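PDB 6GZU: conserved membrane protein from Chlamydia abortus, which acts as a secreted effector that combines deubiquitinating and acetyltransferase activities and induces Golgi fragmentation, consistent with a cysteine peptidase of the CE clan. Local coordinates for residues L59-S64 with T171-V176; V176-D179 with A183-P186. All coordinates share one frame; numbering follows the deposited sequence.

Interaction 1: L59-S64 with T171-V176. With ZN (zinc ion), chain C.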
# COMPACT_ATOMS: atom_id res chain seq x y z
N LEU A 59 6.69 -0.29 -11.12
CA LEU A 59 7.83 -1.16 -11.47
C LEU A 59 8.27 -0.98 -12.91
O LEU A 59 9.09 -1.77 -13.42
CB LEU A 59 7.43 -2.63 -11.25
CG LEU A 59 7.17 -2.89 -9.75
CD1 LEU A 59 6.51 -4.29 -9.58
CD2 LEU A 59 8.48 -2.81 -9.06
N HIS A 60 7.77 0.07 -13.57
CA HIS A 60 8.10 0.35 -14.99
C HIS A 60 7.79 -0.78 -15.95
O HIS A 60 8.53 -0.99 -16.94
CB HIS A 60 9.55 0.83 -15.10
CG HIS A 60 9.88 1.89 -14.09
ND1 HIS A 60 10.53 1.62 -12.90
CD2 HIS A 60 9.57 3.20 -14.05
CE1 HIS A 60 10.68 2.73 -12.20
NE2 HIS A 60 10.11 3.71 -12.88
N LEU A 61 6.72 -1.50 -15.65
CA LEU A 61 6.24 -2.60 -16.45
C LEU A 61 4.99 -2.26 -17.24
O LEU A 61 4.33 -3.15 -17.77
CB LEU A 61 5.96 -3.80 -15.56
CG LEU A 61 7.23 -4.42 -14.98
CD1 LEU A 61 6.87 -5.39 -13.88
CD2 LEU A 61 8.02 -5.11 -16.04
N TYR A 62 4.67 -0.98 -17.40
CA TYR A 62 3.46 -0.66 -18.15
C TYR A 62 3.73 0.40 -19.22
O TYR A 62 4.29 1.44 -18.92
CB TYR A 62 2.34 -0.20 -17.19
CG TYR A 62 1.07 -0.07 -17.96
CD1 TYR A 62 0.41 -1.21 -18.42
CD2 TYR A 62 0.58 1.18 -18.33
CE1 TYR A 62 -0.74 -1.12 -19.18
CE2 TYR A 62 -0.56 1.28 -19.09
CZ TYR A 62 -1.21 0.13 -19.52
OH TYR A 62 -2.36 0.21 -20.27
N ASP A 63 3.34 0.12 -20.46
CA ASP A 63 3.60 1.07 -21.55
C ASP A 63 2.30 1.78 -21.89
O ASP A 63 1.44 1.21 -22.55
CB ASP A 63 4.14 0.32 -22.79
CG ASP A 63 4.35 1.23 -24.01
OD1 ASP A 63 3.35 1.70 -24.57
OD2 ASP A 63 5.52 1.44 -24.43
N SER A 64 2.14 3.01 -21.42
CA SER A 64 0.88 3.72 -21.65
C SER A 64 0.62 4.04 -23.12
O SER A 64 -0.49 4.42 -23.49
CB SER A 64 0.86 5.02 -20.85
OG SER A 64 1.58 6.02 -21.55
N THR A 171 0.91 -13.15 -10.53
CA THR A 171 1.25 -13.88 -11.74
C THR A 171 2.13 -13.04 -12.65
O THR A 171 3.16 -13.52 -13.17
CB THR A 171 -0.03 -14.28 -12.45
OG1 THR A 171 -0.71 -15.21 -11.59
CG2 THR A 171 0.29 -14.99 -13.82
N ARG A 172 1.76 -11.77 -12.88
CA ARG A 172 2.57 -10.92 -13.74
C ARG A 172 3.97 -10.65 -13.21
O ARG A 172 4.94 -10.62 -14.00
CB ARG A 172 1.86 -9.60 -14.05
CG ARG A 172 0.52 -9.83 -14.82
CD ARG A 172 0.06 -8.46 -15.35
NE ARG A 172 -1.31 -8.49 -15.83
CZ ARG A 172 -1.62 -8.94 -17.02
NH1 ARG A 172 -0.63 -9.36 -17.82
NH2 ARG A 172 -2.87 -8.94 -17.46
N LEU A 173 4.10 -10.41 -11.91
CA LEU A 173 5.41 -10.15 -11.33
C LEU A 173 6.26 -11.41 -11.31
O LEU A 173 7.48 -11.32 -11.45
CB LEU A 173 5.33 -9.54 -9.94
CG LEU A 173 4.58 -8.20 -9.91
CD1 LEU A 173 4.76 -7.57 -8.56
CD2 LEU A 173 5.14 -7.25 -11.03
N GLY A 174 5.64 -12.59 -11.14
CA GLY A 174 6.41 -13.83 -11.21
C GLY A 174 7.09 -14.08 -12.55
O GLY A 174 8.12 -14.76 -12.65
N ASN A 175 6.53 -13.48 -13.58
CA ASN A 175 7.10 -13.64 -14.92
C ASN A 175 8.33 -12.74 -15.11
O ASN A 175 9.10 -12.89 -16.08
CB ASN A 175 6.07 -13.27 -15.99
CG ASN A 175 4.90 -14.25 -16.07
OD1 ASN A 175 5.03 -15.44 -15.76
ND2 ASN A 175 3.75 -13.75 -16.52
N VAL A 176 8.49 -11.76 -14.24
CA VAL A 176 9.58 -10.77 -14.36
C VAL A 176 10.69 -11.03 -13.36
O VAL A 176 11.87 -10.85 -13.68
CB VAL A 176 9.02 -9.32 -14.18
CG1 VAL A 176 10.17 -8.25 -14.13
CG2 VAL A 176 8.02 -9.01 -15.31
ZN ZN C . 10.27 5.53 -12.11

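Interaction 2: V176-D179 with A183-P186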
# COMPACT_ATOMS: atom_id res chain seq x y z
N VAL A 176 8.49 -11.76 -14.24
CA VAL A 176 9.58 -10.77 -14.36
C VAL A 176 10.69 -11.03 -13.36
O VAL A 176 11.87 -10.85 -13.68
CB VAL A 176 9.02 -9.32 -14.18
CG1 VAL A 176 10.17 -8.25 -14.13
CG2 VAL A 176 8.02 -9.01 -15.31
N TYR A 177 10.31 -11.40 -12.13
CA TYR A 177 11.25 -11.68 -11.03
C TYR A 177 11.26 -13.18 -10.83
O TYR A 177 10.36 -13.70 -10.15
CB TYR A 177 10.82 -10.97 -9.76
CG TYR A 177 10.81 -9.47 -9.96
CD1 TYR A 177 11.94 -8.72 -9.73
CD2 TYR A 177 9.66 -8.82 -10.44
CE1 TYR A 177 11.92 -7.37 -9.94
CE2 TYR A 177 9.62 -7.48 -10.65
CZ TYR A 177 10.77 -6.75 -10.41
OH TYR A 177 10.87 -5.39 -10.59
N PRO A 178 12.23 -13.88 -11.40
CA PRO A 178 12.14 -15.36 -11.34
C PRO A 178 12.36 -15.95 -9.95
O PRO A 178 12.93 -15.28 -9.08
CB PRO A 178 13.29 -15.82 -12.28
CG PRO A 178 13.54 -14.64 -13.12
CD PRO A 178 13.39 -13.46 -12.20
N ASP A 179 11.92 -17.19 -9.75
CA ASP A 179 12.20 -17.89 -8.51
C ASP A 179 13.57 -18.57 -8.54
O ASP A 179 14.30 -18.57 -9.58
CB ASP A 179 11.06 -18.86 -8.13
CG ASP A 179 10.93 -20.03 -9.07
OD1 ASP A 179 11.94 -20.61 -9.53
OD2 ASP A 179 9.76 -20.48 -9.29
N ALA A 183 12.29 -20.71 -12.42
CA ALA A 183 10.95 -20.73 -12.98
C ALA A 183 10.27 -19.37 -12.82
O ALA A 183 10.67 -18.56 -11.98
CB ALA A 183 10.10 -21.83 -12.32
N LEU A 184 9.26 -19.12 -13.63
CA LEU A 184 8.48 -17.90 -13.55
C LEU A 184 7.18 -18.09 -12.79
O LEU A 184 6.09 -17.71 -13.26
CB LEU A 184 8.22 -17.39 -14.97
CG LEU A 184 9.54 -17.22 -15.72
CD1 LEU A 184 9.26 -16.70 -17.12
CD2 LEU A 184 10.44 -16.24 -14.94
N SER A 185 7.30 -18.68 -11.60
CA SER A 185 6.13 -19.01 -10.78
C SER A 185 5.48 -17.75 -10.21
O SER A 185 6.16 -16.78 -9.92
CB SER A 185 6.59 -19.92 -9.63
OG SER A 185 7.56 -19.28 -8.81
N PRO A 186 4.16 -17.77 -9.98
CA PRO A 186 3.54 -16.59 -9.38
C PRO A 186 4.13 -16.28 -8.01
O PRO A 186 4.51 -17.20 -7.28
CB PRO A 186 2.09 -17.02 -9.22
CG PRO A 186 1.85 -17.98 -10.33
CD PRO A 186 3.15 -18.74 -10.44

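Interaction 1: L59-S64 with T171-V176
Between L59 and L61, the two residues that pack on L173, H60 turns its imidazole the other way and binds the zinc ion through NE2 at 2.0 Å. Zinc also holds C78, H80 and C95, and this His2Cys2 shell ties the end of helix 51-58 to the long irregular region that follows. Histidine suits the place because its ring carries a metal-binding nitrogen well beyond the backbone. The contact with T171-V176 is, by contrast, wholly apolar. L59 meets L173 at about a right angle, its CD1 lying 3.6 Å from CD2 of L173. The same CD2 methyl touches CD1 of L61 at 3.8 Å, so a single branch of L173 is shared by two leucines. L61 then reaches tip to tip with V176, CD2 to CG2 at 4.0 Å. In V176 the first torsion of 173° sets CG1 anti to the backbone N and leaves CG2 as the branch facing L61.

A Schellman motif closing helix 51-58 is consistent with L59 and L61 facing the same way. H60 is its C-prime residue, with a positive phi of 56°; L61 N bonds back to L56 O, and H60 N to K57 O. L61 also packs on L56, the hydrophobic pair that commonly accompanies this helix end. Opposite, L173 belongs to the last part of helix 159-174 and V176 follows just along the chain; the bond from V176 N to L173 O (3.0 Å) keeps the valine close, with its CB directed toward L59-S64. The leucines' branched ends fill a buried apolar contact, and valine, partly exposed at its margin, adds a methyl. Further along the same interface, R172 packs on L56 and forms a salt bridge with E52, adding a charged link between the two helices.

Interaction 2: V176-D179 with A183-P186
This is a surface contact within a single loop, the connection from helix 159-174 to the edge strand 188-191, and D179 closes it through both backbone and side chain. Its amide N donates to the carbonyl O of A183 at 2.9 Å in a nearly straight bond of 169°. In return, A183 N donates to D179 OD1, also at 2.9 Å, but meets it from above the carboxylate plane, 53° out of it. The other oxygen, OD2, takes the hydroxyl of S185 on its anti lone pair, with OG 2.6 Å away. Aspartate suits this place: its short side chain folds back beside its own backbone (chi1 68°), near enough to receive an amide on one oxygen and a hydroxyl on the other. Alanine keeps the approach compact, its CB passing 3.3 Å from OD2 of D179. A weak bond from N181 N to OD1 closes the tip of the loop in the manner of an Asx turn.

On the flank, P178 and L184 lie side by side, with CD2 of L184 3.9 Å from CB of P178. Proline has no amide hydrogen to offer, and its ring gives the leucine an apolar surface. R145 bridges the two arms, its NH2 bonding to the carbonyl O atoms of Y177 and S185, while its side chain also touches D179. With donors on both oxygens and an arginine close by, the carboxylate of D179 is probably ionised and has its rotation fixed by the bonds at either oxygen.

Interactions 1 and 2 have centres 12 Å apart on the same side of the chain's centre and share V176. The order along the chain is 59-64, then helix 159-174, whose last residues open 171-176, then the loop holding 176-179 and 183-186, which leads to strand 188-191 at an edge of the mixed sheet. L184 folds back over G174 and N175, while Y177 OH touches L59, so the loop touches both segments of interaction 1. The zinc-bound region after helix 51-58 is thereby packed against helix 159-174 and the loop that leads to strand 188-191, with the buried contact inward and the loop at the surface.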